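Local coordinates for protein UTR4 (Saccharomyces cerevisiae, PDB 2G80) that probably catalyses the enolisation of 2,3-diketo-5-methylthiopentyl-1-phosphate and the dephosphorylation of the resulting enol, two successive steps of methionine salvage, using one magnesium ion, at residues D102-L105 / K106-Q109; G146-K149 / A150-L154; Q191-A194 / N195-R198; N213-E216 / L217-A220; Y157-P161 / N162-H166. All coordinates share one frame; numbering follows the deposited sequence.

Interaction 1 (D102-L105 / K106-Q109); sequences DPIL and KQLQ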
loop_
_atom_site.group_PDB
_atom_site.type_symbol
_atom_site.label_atom_id
_atom_site.label_comp_id
_atom_site.label_asym_id
_atom_site.label_seq_id
_atom_site.Cartn_x
_atom_site.Cartn_y
_atom_site.Cartn_z
ATOM N N ASP A 102 -3.839 0.371 14.820
ATOM C CA ASP A 102 -4.695 1.320 15.539
ATOM C C ASP A 102 -5.013 2.388 14.482
ATOM O O ASP A 102 -4.074 2.961 13.937
ATOM C CB ASP A 102 -3.930 1.887 16.765
ATOM C CG ASP A 102 -4.661 3.026 17.511
ATOM O OD1 ASP A 102 -5.737 3.511 17.096
ATOM O OD2 ASP A 102 -4.100 3.486 18.537
ATOM N N PRO A 103 -6.319 2.672 14.210
ATOM C CA PRO A 103 -6.671 3.703 13.213
ATOM C C PRO A 103 -6.219 5.140 13.551
ATOM O O PRO A 103 -6.068 5.955 12.645
ATOM C CB PRO A 103 -8.220 3.644 13.168
ATOM C CG PRO A 103 -8.606 3.125 14.456
ATOM C CD PRO A 103 -7.541 2.101 14.812
ATOM N N ILE A 104 -6.029 5.449 14.826
ATOM C CA ILE A 104 -5.569 6.773 15.232
ATOM C C ILE A 104 -4.088 6.893 14.852
ATOM O O ILE A 104 -3.658 7.977 14.454
ATOM C CB ILE A 104 -5.834 7.082 16.749
ATOM C CG1 ILE A 104 -7.316 6.835 17.102
ATOM C CG2 ILE A 104 -5.384 8.525 17.082
ATOM C CD1 ILE A 104 -8.346 7.611 16.213
ATOM N N LEU A 105 -3.331 5.791 14.979
ATOM C CA LEU A 105 -1.936 5.721 14.521
ATOM C C LEU A 105 -1.850 5.957 13.006
ATOM O O LEU A 105 -1.042 6.765 12.565
ATOM C CB LEU A 105 -1.289 4.363 14.846
ATOM C CG LEU A 105 0.187 4.180 14.413
ATOM C CD1 LEU A 105 1.051 5.194 15.116
ATOM C CD2 LEU A 105 0.699 2.759 14.686
ATOM N N LYS A 106 -2.685 5.249 12.236
ATOM C CA LYS A 106 -2.730 5.374 10.775
ATOM C C LYS A 106 -3.035 6.777 10.293
ATOM O O LYS A 106 -2.462 7.218 9.285
ATOM C CB LYS A 106 -3.699 4.373 10.129
ATOM C CG LYS A 106 -3.452 2.872 10.463
ATOM C CD LYS A 106 -1.969 2.528 10.514
ATOM C CE LYS A 106 -1.633 1.058 10.687
ATOM N NZ LYS A 106 -0.117 0.956 10.642
ATOM N N GLN A 107 -3.917 7.475 11.003
ATOM C CA GLN A 107 -4.186 8.874 10.702
ATOM C C GLN A 107 -2.971 9.731 11.008
ATOM O O GLN A 107 -2.624 10.601 10.223
ATOM C CB GLN A 107 -5.359 9.400 11.501
ATOM C CG GLN A 107 -6.681 8.814 11.068
ATOM C CD GLN A 107 -7.769 9.204 12.005
ATOM O OE1 GLN A 107 -7.877 10.373 12.383
ATOM N NE2 GLN A 107 -8.572 8.231 12.416
ATOM N N LEU A 108 -2.349 9.505 12.162
ATOM C CA LEU A 108 -1.156 10.280 12.510
ATOM C C LEU A 108 -0.041 10.053 11.476
ATOM O O LEU A 108 0.609 11.024 11.068
ATOM C CB LEU A 108 -0.674 9.962 13.912
ATOM C CG LEU A 108 0.446 10.835 14.461
ATOM C CD1 LEU A 108 0.005 12.306 14.533
ATOM C CD2 LEU A 108 0.871 10.283 15.809
ATOM N N GLN A 109 0.138 8.784 11.088
ATOM C CA GLN A 109 1.043 8.374 10.005
ATOM C C GLN A 109 0.730 9.044 8.673
ATOM O O GLN A 109 1.635 9.488 7.997
ATOM C CB GLN A 109 1.009 6.858 9.820
ATOM C CG GLN A 109 1.751 6.172 10.931
ATOM C CD GLN A 109 1.706 4.670 10.893
ATOM O OE1 GLN A 109 0.778 4.060 10.359
ATOM N NE2 GLN A 109 2.715 4.057 11.516
#
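Leu105 and Gln109, one helical turn apart, cross at a slant, and the glutamine lays the nitrogen end of its amide against the leucine's branch point. NE2 of Gln109 is 3.8 Å from CG of Leu105 and nearly as close to both methyls. Leucine and glutamine start from different rotamers: CG of Leu105 is trans to its backbone N (chi1 -180°), whereas CG of Gln109 lies beside its own N and the chain then runs out extended. The oxygen end of the amide is held by a hydrogen bond from a charged group: Lys106 NZ donates to Gln109 OE1 at 3.2 Å, in the carbonyl plane and on a lone pair. A kink at chi2 (-39°) takes the lysine past Asp102 O, from which its CG is 3.5 Å away. A leucine in place of Gln109 would probably leave the Lys106 ammonium without this mate and free to swing.

All this happens in the first turns of helix 103-118, part of the helical cap that the chain inserts between the first two sheet strands of its haloacid dehalogenase fold. Asp102 is the N-cap: OD1 receives Ile104 N at 3.0 Å from above the carboxylate plane, and the negative group probably also suits the positive end of the helix dipole. Asp102 O accepts Lys106 N at 3.2 Å. Elsewhere around the helix, Ile104 CD1 meets Gln107 NE2 at 3.9 Å, again with the two chains crossing. Leu105 and Leu108 pack on Phe56 and Ile92, while Gln109 rests on Phe53 and Phe56.

Interaction 2 (G146-K149 / A150-L154); sequences GSVK and AQKLL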
loop_
_atom_site.group_PDB
_atom_site.type_symbol
_atom_site.label_atom_id
_atom_site.label_comp_id
_atom_site.label_asym_id
_atom_site.label_seq_id
_atom_site.Cartn_x
_atom_site.Cartn_y
_atom_site.Cartn_z
ATOM N N GLY A 146 -2.936 -1.212 3.469
ATOM C CA GLY A 146 -2.954 0.228 3.708
ATOM C C GLY A 146 -4.283 0.802 3.274
ATOM O O GLY A 146 -4.868 0.321 2.288
ATOM N N SER A 147 -4.755 1.839 3.975
ATOM C CA SER A 147 -6.067 2.443 3.671
ATOM C C SER A 147 -6.027 3.116 2.290
ATOM O O SER A 147 -4.942 3.461 1.792
ATOM C CB SER A 147 -6.480 3.486 4.713
ATOM O OG SER A 147 -5.769 4.713 4.500
ATOM N N VAL A 148 -7.203 3.347 1.736
ATOM C CA VAL A 148 -7.353 3.963 0.409
ATOM C C VAL A 148 -6.616 5.333 0.290
ATOM O O VAL A 148 -5.946 5.608 -0.712
ATOM C CB VAL A 148 -8.861 4.063 0.037
ATOM C CG1 VAL A 148 -9.099 4.950 -1.203
ATOM C CG2 VAL A 148 -9.440 2.654 -0.195
ATOM N N LYS A 149 -6.730 6.145 1.343
ATOM C CA LYS A 149 -6.092 7.469 1.450
ATOM C C LYS A 149 -4.570 7.324 1.412
ATOM O O LYS A 149 -3.897 8.066 0.704
ATOM C CB LYS A 149 -6.583 8.172 2.732
ATOM C CG LYS A 149 -6.204 9.645 2.910
ATOM C CD LYS A 149 -7.060 10.292 4.036
ATOM C CE LYS A 149 -6.780 11.784 4.233
ATOM N NZ LYS A 149 -7.585 12.313 5.393
ATOM N N ALA A 150 -4.044 6.329 2.122
ATOM C CA ALA A 150 -2.616 6.031 2.122
ATOM C C ALA A 150 -2.089 5.539 0.771
ATOM O O ALA A 150 -0.956 5.848 0.366
ATOM C CB ALA A 150 -2.298 4.989 3.205
ATOM N N GLN A 151 -2.907 4.745 0.074
ATOM C CA GLN A 151 -2.564 4.257 -1.270
ATOM C C GLN A 151 -2.503 5.428 -2.247
ATOM O O GLN A 151 -1.538 5.566 -2.986
ATOM C CB GLN A 151 -3.616 3.257 -1.752
ATOM C CG GLN A 151 -3.712 1.957 -0.951
ATOM C CD GLN A 151 -4.862 1.067 -1.403
ATOM O OE1 GLN A 151 -5.221 1.044 -2.584
ATOM N NE2 GLN A 151 -5.419 0.303 -0.477
ATOM N N LYS A 152 -3.548 6.261 -2.251
ATOM C CA LYS A 152 -3.614 7.439 -3.116
ATOM C C LYS A 152 -2.422 8.395 -2.929
ATOM O O LYS A 152 -1.887 8.939 -3.900
ATOM C CB LYS A 152 -4.911 8.214 -2.886
ATOM C CG LYS A 152 -6.143 7.576 -3.438
ATOM C CD LYS A 152 -7.369 8.447 -3.115
ATOM C CE LYS A 152 -8.697 7.789 -3.577
ATOM N NZ LYS A 152 -9.899 8.634 -3.303
ATOM N N LEU A 153 -2.045 8.585 -1.669
ATOM C CA LEU A 153 -0.888 9.364 -1.277
ATOM C C LEU A 153 0.395 8.728 -1.820
ATOM O O LEU A 153 1.226 9.411 -2.439
ATOM C CB LEU A 153 -0.874 9.479 0.256
ATOM C CG LEU A 153 0.086 10.470 0.884
ATOM C CD1 LEU A 153 -0.302 11.910 0.473
ATOM C CD2 LEU A 153 0.086 10.230 2.399
ATOM N N LEU A 154 0.551 7.410 -1.653
ATOM C CA LEU A 154 1.726 6.667 -2.229
ATOM C C LEU A 154 1.856 6.820 -3.745
ATOM O O LEU A 154 2.946 7.111 -4.257
ATOM C CB LEU A 154 1.640 5.170 -1.884
ATOM C CG LEU A 154 2.834 4.257 -2.225
ATOM C CD1 LEU A 154 2.964 3.082 -1.223
ATOM C CD2 LEU A 154 2.877 3.734 -3.678
#
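Gln151 reaches back past the start of its own helix to Gly146, where NE2 donates to the glycine O at 2.8 Å. The bond is nearly straight, 168° at the hydrogen, and the acceptor lies in the plane of the glutamine amide, although the donor is tilted from the carbonyl plane of Gly146. CG of Gln151 sits beside the backbone N (chi1 -65°) and the chain beyond is extended, which carries the amide back along the helix axis. In the same turn the backbone N of Gln151 donates to Ser147 O at 3.0 Å. Ser147 is the N-cap; its OG, placed between the backbone N and the carbonyl carbon, accepts only a weak bond from Ala150 N at 3.4 Å. Further round the helix Val148 and Lys152 run side by side in the same direction, the valine CG1 touching the lysine CE at 3.7 Å.

A second shell fixes these groups. Gln151 NE2 also donates to Phe179 O, so the amide ties the helix start to strand 177-179, and Val148 N bonds to Asp180 OD2. Gly146 N makes a weak bond to Ser144 OG. Ser144 and Ser145 are predicted to bind substrate. The arrangement is typical of a haloacid dehalogenase fold: strand 140-143 leads into the serines, consistent with the second conserved motif of the superfamily, and the capped helix 148-156 is the helix of the beta-alpha-beta unit that ends at strand 177-179.

Interaction 3 (Q191-A194 / N195-R198); sequences QSYA and NILR
Gln191 O takes the N-H of Asn195 at 2.9 Å, the shortest of the backbone bonds in these two turns, and the two side chains repeat the link outside the backbone. Gln191 NE2 donates to Asn195 OD1 at 3.2 Å; the acceptor lies in the amide plane of the glutamine, but the donor stands 43° above the carbonyl plane of the asparagine, the two amides being turned 44° apart. A bend at chi2 (66°) curls the glutamine chain over to meet its partner. The other end of the asparagine amide is held as well, ND2 donating to Ser184 O.

Helix 190-200 belongs to the long connection of the Rossmann-like fold that leaves edge strand 177-179 and returns to the sheet at 207-211, beyond strands 140-143 and 33-36. Tyr193 and Ile196 are among its buried residues, and their CD1 atoms approach to 4.5 Å, the methyl coming obliquely to the ring. Tyr193 OH bonds to the backbone O of Lys187, whose side chain is predicted to bind substrate, and its ring packs edge-to-face with Tyr143. Leu197 sets its CG beside its own backbone N, 3.4 Å from Tyr193 O.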
loop_
_atom_site.group_PDB
_atom_site.type_symbol
_atom_site.label_atom_id
_atom_site.label_comp_id
_atom_site.label_asym_id
_atom_site.label_seq_id
_atom_site.Cartn_x
_atom_site.Cartn_y
_atom_site.Cartn_z
ATOM N N GLN A 191 -14.606 -13.946 0.102
ATOM C CA GLN A 191 -15.697 -12.961 0.147
ATOM C C GLN A 191 -15.254 -11.560 -0.202
ATOM O O GLN A 191 -16.020 -10.814 -0.839
ATOM C CB GLN A 191 -16.356 -12.940 1.541
ATOM C CG GLN A 191 -17.547 -11.962 1.727
ATOM C CD GLN A 191 -18.774 -12.324 0.885
ATOM O OE1 GLN A 191 -19.300 -13.444 0.988
ATOM N NE2 GLN A 191 -19.252 -11.364 0.070
ATOM N N SER A 192 -14.061 -11.200 0.277
ATOM C CA SER A 192 -13.441 -9.925 -0.016
ATOM C C SER A 192 -13.299 -9.729 -1.527
ATOM O O SER A 192 -13.584 -8.637 -2.023
ATOM C CB SER A 192 -12.067 -9.796 0.674
ATOM O OG SER A 192 -12.119 -10.176 2.055
ATOM N N TYR A 193 -12.910 -10.795 -2.246
ATOM C CA TYR A 193 -12.783 -10.743 -3.731
ATOM C C TYR A 193 -14.148 -10.686 -4.446
ATOM O O TYR A 193 -14.263 -10.091 -5.488
ATOM C CB TYR A 193 -11.888 -11.860 -4.250
ATOM C CG TYR A 193 -10.509 -11.669 -3.703
ATOM C CD1 TYR A 193 -9.588 -10.834 -4.350
ATOM C CD2 TYR A 193 -10.135 -12.257 -2.487
ATOM C CE1 TYR A 193 -8.322 -10.624 -3.821
ATOM C CE2 TYR A 193 -8.883 -12.036 -1.940
ATOM C CZ TYR A 193 -7.966 -11.231 -2.609
ATOM O OH TYR A 193 -6.711 -11.031 -2.069
ATOM N N ALA A 194 -15.169 -11.286 -3.847
ATOM C CA ALA A 194 -16.536 -11.161 -4.337
ATOM C C ALA A 194 -17.006 -9.693 -4.195
ATOM O O ALA A 194 -17.689 -9.171 -5.091
ATOM C CB ALA A 194 -17.469 -12.128 -3.609
ATOM N N ASN A 195 -16.634 -9.053 -3.076
ATOM C CA ASN A 195 -16.910 -7.636 -2.843
ATOM C C ASN A 195 -16.240 -6.756 -3.895
ATOM O O ASN A 195 -16.874 -5.856 -4.437
ATOM C CB ASN A 195 -16.511 -7.179 -1.423
ATOM C CG ASN A 195 -17.311 -7.876 -0.304
ATOM O OD1 ASN A 195 -18.440 -8.344 -0.502
ATOM N ND2 ASN A 195 -16.718 -7.938 0.882
ATOM N N ILE A 196 -14.982 -7.038 -4.224
ATOM C CA ILE A 196 -14.234 -6.267 -5.253
ATOM C C ILE A 196 -14.818 -6.479 -6.655
ATOM O O ILE A 196 -14.903 -5.513 -7.424
ATOM C CB ILE A 196 -12.717 -6.592 -5.216
ATOM C CG1 ILE A 196 -12.118 -6.081 -3.894
ATOM C CG2 ILE A 196 -11.931 -6.002 -6.487
ATOM C CD1 ILE A 196 -10.691 -6.549 -3.645
ATOM N N LEU A 197 -15.190 -7.717 -6.998
ATOM C CA LEU A 197 -15.824 -8.002 -8.322
ATOM C C LEU A 197 -17.138 -7.227 -8.498
ATOM O O LEU A 197 -17.384 -6.691 -9.568
ATOM C CB LEU A 197 -16.046 -9.515 -8.578
ATOM C CG LEU A 197 -14.814 -10.380 -8.842
ATOM C CD1 LEU A 197 -15.202 -11.852 -8.844
ATOM C CD2 LEU A 197 -14.119 -9.985 -10.156
ATOM N N ARG A 198 -17.955 -7.190 -7.452
ATOM C CA ARG A 198 -19.190 -6.366 -7.414
ATOM C C ARG A 198 -18.875 -4.901 -7.745
ATOM O O ARG A 198 -19.509 -4.323 -8.629
ATOM C CB ARG A 198 -19.827 -6.394 -6.023
ATOM C CG ARG A 198 -21.221 -5.844 -5.958
ATOM C CD ARG A 198 -21.489 -5.036 -4.711
ATOM N NE ARG A 198 -21.283 -5.768 -3.479
ATOM C CZ ARG A 198 -20.349 -5.554 -2.537
ATOM N NH1 ARG A 198 -19.431 -4.587 -2.607
ATOM N NH2 ARG A 198 -20.349 -6.346 -1.471
#

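Interaction 4 (N213-E216 / L217-A220); sequences NPLE and LDAA
Asp218 folds its carboxylate back against the Pro214 carbonyl one turn earlier, and its CG comes to 3.1 Å from Pro214 O. This follows from the first torsion (chi1 -71°), which sets CG beside the backbone N, the same N that donates to Pro214 O at 2.9 Å. Two acceptors thus lie close together, but OD1 is compensated by a hydrogen bond from Tyr244 OH and a salt bridge to Lys243. Leu215 crosses the aspartate obliquely, CD2 lying 4.2 Å from Asp218 OD2.

Asn213 caps the helix. Its CG is trans to the backbone N, and OD1 accepts Leu215 N at 3.2 Å from well above the amide plane. Leu217, with CG beside its own N, brings that atom to 3.8 Å from Asn213 O. Glu216 starts beside its own N and then stretches fully (chi2 -179°), which takes its carboxylate off the helix toward the active site. There OE1 receives Ser211 OG and forms a salt bridge with Lys187; the nearest atom of the Glu216 side chain is about 5 Å from the magnesium ion held by Asp37, Glu39 and Asp212.

The helix 214-221 joins strands 207-211 and 226-230 as a beta-alpha-beta crossover. Leu217 packs on Phe209, Thr227 and Leu229 of these two strands, while Ala219 and Ala220 turn their small methyls to Tyr193 of helix 190-200.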
loop_
_atom_site.group_PDB
_atom_site.type_symbol
_atom_site.label_atom_id
_atom_site.label_comp_id
_atom_site.label_asym_id
_atom_site.label_seq_id
_atom_site.Cartn_x
_atom_site.Cartn_y
_atom_site.Cartn_z
ATOM N N ASN A 213 1.796 -12.827 -2.209
ATOM C CA ASN A 213 1.270 -13.705 -1.162
ATOM C C ASN A 213 0.345 -14.789 -1.768
ATOM O O ASN A 213 -0.752 -14.465 -2.228
ATOM C CB ASN A 213 0.519 -12.843 -0.127
ATOM C CG ASN A 213 0.121 -13.617 1.141
ATOM O OD1 ASN A 213 0.265 -14.836 1.225
ATOM N ND2 ASN A 213 -0.389 -12.888 2.130
ATOM N N PRO A 214 0.782 -16.075 -1.770
ATOM C CA PRO A 214 -0.058 -17.163 -2.302
ATOM C C PRO A 214 -1.439 -17.336 -1.653
ATOM O O PRO A 214 -2.337 -17.833 -2.302
ATOM C CB PRO A 214 0.782 -18.427 -2.044
ATOM C CG PRO A 214 2.136 -17.975 -1.832
ATOM C CD PRO A 214 2.087 -16.601 -1.299
ATOM N N LEU A 215 -1.549 -16.990 -0.376
ATOM C CA LEU A 215 -2.783 -17.067 0.382
ATOM C C LEU A 215 -3.831 -16.055 -0.118
ATOM O O LEU A 215 -5.041 -16.315 -0.046
ATOM C CB LEU A 215 -2.502 -16.878 1.888
ATOM C CG LEU A 215 -1.576 -17.928 2.536
ATOM C CD1 LEU A 215 -1.275 -17.549 3.992
ATOM C CD2 LEU A 215 -2.187 -19.324 2.472
ATOM N N GLU A 216 -3.363 -14.912 -0.619
ATOM C CA GLU A 216 -4.229 -13.922 -1.237
ATOM C C GLU A 216 -4.726 -14.486 -2.580
ATOM O O GLU A 216 -5.900 -14.407 -2.883
ATOM C CB GLU A 216 -3.479 -12.588 -1.457
ATOM C CG GLU A 216 -3.046 -11.901 -0.143
ATOM C CD GLU A 216 -2.330 -10.555 -0.346
ATOM O OE1 GLU A 216 -2.156 -10.095 -1.508
ATOM O OE2 GLU A 216 -1.947 -9.940 0.678
ATOM N N LEU A 217 -3.809 -15.037 -3.371
ATOM C CA LEU A 217 -4.120 -15.607 -4.678
ATOM C C LEU A 217 -5.092 -16.772 -4.552
ATOM O O LEU A 217 -6.007 -16.875 -5.365
ATOM C CB LEU A 217 -2.842 -16.031 -5.414
ATOM C CG LEU A 217 -1.788 -14.969 -5.808
ATOM C CD1 LEU A 217 -0.648 -15.676 -6.478
ATOM C CD2 LEU A 217 -2.296 -13.821 -6.751
ATOM N N ASP A 218 -4.907 -17.620 -3.531
ATOM C CA ASP A 218 -5.822 -18.737 -3.226
ATOM C C ASP A 218 -7.246 -18.239 -2.935
ATOM O O ASP A 218 -8.208 -18.853 -3.368
ATOM C CB ASP A 218 -5.382 -19.516 -1.975
ATOM C CG ASP A 218 -4.128 -20.354 -2.165
ATOM O OD1 ASP A 218 -3.635 -20.540 -3.283
ATOM O OD2 ASP A 218 -3.617 -20.842 -1.141
ATOM N N ALA A 219 -7.362 -17.174 -2.141
ATOM C CA ALA A 219 -8.664 -16.585 -1.795
ATOM C C ALA A 219 -9.373 -16.072 -3.060
ATOM O O ALA A 219 -10.545 -16.361 -3.274
ATOM C CB ALA A 219 -8.489 -15.475 -0.777
ATOM N N ALA A 220 -8.618 -15.370 -3.901
ATOM C CA ALA A 220 -9.084 -14.825 -5.184
ATOM C C ALA A 220 -9.570 -15.919 -6.127
ATOM O O ALA A 220 -10.656 -15.801 -6.707
ATOM C CB ALA A 220 -7.976 -14.004 -5.857
#

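Interaction 5 (Y157-P161 / N162-H166); sequences YVQDP and NAPAH
Asp160 grips the segment after it with two hydrogen bonds. Its O accepts Ala163 N at 3.0 Å, closing a type I beta turn, and its OD1, approached from above the carboxylate plane, accepts Asn162 N at 3.0 Å and so closes an Asx turn. The trans placement of CG (chi1 -175°) lays the carboxylate alongside Asn162, the two flat groups 45° apart. A second type I turn follows, with His166 N on Ala163 O.

One water donates to Asp160 OD2 at 2.6 Å and accepts from Asn162 ND2 at 3.0 Å, bridging the two side chains; another accepts from Asp160 N near the carbonyls of Pro164 and His166. Lys123 NZ bonds to His166 O and only weakly to Pro164 O.

Packing across the segments comes mainly from Gln159, whose chain crosses Pro164 obliquely with CD 3.7 Å from the ring CB. A glycine here would probably leave one side of the Pro164 ring uncovered. Pro164 CA adds a bent CA-H...O contact to Asp160 O at 3.4 Å.

Pro161 and Pro164 have no N-H to give, and in this surface loop between helix 148-156 and strand 177-179 the polar links rest on Asp160, the backbone and water.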
loop_
_atom_site.group_PDB
_atom_site.type_symbol
_atom_site.label_atom_id
_atom_site.label_comp_id
_atom_site.label_asym_id
_atom_site.label_seq_id
_atom_site.Cartn_x
_atom_site.Cartn_y
_atom_site.Cartn_z
ATOM N N TYR A 157 3.071 10.321 -5.367
ATOM C CA TYR A 157 4.484 10.759 -5.153
ATOM C C TYR A 157 5.483 9.620 -5.360
ATOM O O TYR A 157 6.260 9.238 -4.467
ATOM C CB TYR A 157 4.608 11.344 -3.742
ATOM C CG TYR A 157 3.738 12.566 -3.492
ATOM C CD1 TYR A 157 4.171 13.839 -3.880
ATOM C CD2 TYR A 157 2.485 12.455 -2.872
ATOM C CE1 TYR A 157 3.394 14.970 -3.665
ATOM C CE2 TYR A 157 1.701 13.575 -2.629
ATOM C CZ TYR A 157 2.168 14.835 -3.030
ATOM O OH TYR A 157 1.441 15.963 -2.851
ATOM N N VAL A 158 5.486 9.144 -6.597
ATOM C CA VAL A 158 6.261 8.021 -7.020
ATOM C C VAL A 158 7.635 8.498 -7.481
ATOM O O VAL A 158 7.753 9.473 -8.238
ATOM C CB VAL A 158 5.501 7.231 -8.168
ATOM C CG1 VAL A 158 6.352 6.131 -8.747
ATOM C CG2 VAL A 158 4.172 6.694 -7.652
ATOM N N GLN A 159 8.660 7.789 -7.026
ATOM C CA GLN A 159 10.042 8.044 -7.405
ATOM C C GLN A 159 10.206 7.827 -8.917
ATOM O O GLN A 159 9.735 6.805 -9.478
ATOM C CB GLN A 159 10.958 7.126 -6.622
ATOM C CG GLN A 159 12.401 7.258 -6.880
ATOM C CD GLN A 159 13.218 6.430 -5.917
ATOM O OE1 GLN A 159 13.730 5.372 -6.273
ATOM N NE2 GLN A 159 13.318 6.892 -4.681
ATOM N N ASP A 160 10.838 8.809 -9.568
ATOM C CA ASP A 160 11.090 8.759 -10.992
ATOM C C ASP A 160 12.266 7.802 -11.216
ATOM O O ASP A 160 13.362 8.115 -10.802
ATOM C CB ASP A 160 11.400 10.175 -11.539
ATOM C CG ASP A 160 11.568 10.212 -13.054
ATOM O OD1 ASP A 160 11.617 9.146 -13.717
ATOM O OD2 ASP A 160 11.652 11.332 -13.590
ATOM N N PRO A 161 12.052 6.656 -11.902
ATOM C CA PRO A 161 13.207 5.745 -12.130
ATOM C C PRO A 161 14.356 6.393 -12.914
ATOM O O PRO A 161 15.508 6.071 -12.676
ATOM C CB PRO A 161 12.598 4.562 -12.917
ATOM C CG PRO A 161 11.092 4.682 -12.739
ATOM C CD PRO A 161 10.819 6.148 -12.553
ATOM N N ASN A 162 14.031 7.320 -13.811
ATOM C CA ASN A 162 15.053 8.046 -14.579
ATOM C C ASN A 162 15.905 9.035 -13.758
ATOM O O ASN A 162 17.022 9.355 -14.152
ATOM C CB ASN A 162 14.416 8.733 -15.793
ATOM C CG ASN A 162 15.453 9.284 -16.770
ATOM O OD1 ASN A 162 16.297 8.539 -17.298
ATOM N ND2 ASN A 162 15.410 10.595 -16.993
ATOM N N ALA A 163 15.399 9.487 -12.607
ATOM C CA ALA A 163 16.105 10.445 -11.763
ATOM C C ALA A 163 15.427 10.469 -10.387
ATOM O O ALA A 163 14.585 11.350 -10.111
ATOM C CB ALA A 163 16.082 11.822 -12.428
ATOM N N PRO A 164 15.718 9.452 -9.550
ATOM C CA PRO A 164 15.124 9.327 -8.215
ATOM C C PRO A 164 15.052 10.584 -7.359
ATOM O O PRO A 164 14.028 10.835 -6.748
ATOM C CB PRO A 164 16.011 8.281 -7.550
ATOM C CG PRO A 164 16.352 7.377 -8.681
ATOM C CD PRO A 164 16.574 8.278 -9.851
ATOM N N ALA A 165 16.124 11.363 -7.361
ATOM C CA ALA A 165 16.236 12.573 -6.566
ATOM C C ALA A 165 15.498 13.806 -7.147
ATOM O O ALA A 165 15.272 14.763 -6.419
ATOM C CB ALA A 165 17.719 12.896 -6.315
ATOM N N HIS A 166 15.125 13.768 -8.435
ATOM C CA HIS A 166 14.315 14.823 -9.079
ATOM C C HIS A 166 12.824 14.721 -8.618
ATOM O O HIS A 166 12.500 13.947 -7.701
ATOM C CB HIS A 166 14.492 14.746 -10.608
ATOM C CG HIS A 166 15.821 15.240 -11.097
ATOM N ND1 HIS A 166 16.096 15.418 -12.435
ATOM C CD2 HIS A 166 16.910 15.690 -10.431
ATOM C CE1 HIS A 166 17.317 15.902 -12.573
ATOM N NE2 HIS A 166 17.828 16.087 -11.370
HETATM O O HOH W 1 11.705 11.127 -8.064
HETATM O O HOH W 2 13.201 11.971 -15.567
#

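In the fold
Four of the five contacts lie along single helices, three of them at the N-terminal end; interaction 5 alone is a loop, held partly by ordered water. Interactions 1, 3 and 4 are partly buried, whereas 2 and 5 lie at the surface. Interaction 1 belongs to the helical cap, and the others to the sheet-bearing body of the fold. Interactions 3 and 4 touch, Tyr193 CE2 lying 3.7 Å from Ala219 CB, while 2 and 5 follow one another along the same crossover. Asp, Ser and Asn serve as N-caps in interactions 1, 2 and 4, and an aspartate holds the turn of 5. Interaction 4 alone puts a buried carboxylate, that of Glu216, close to the magnesium ion.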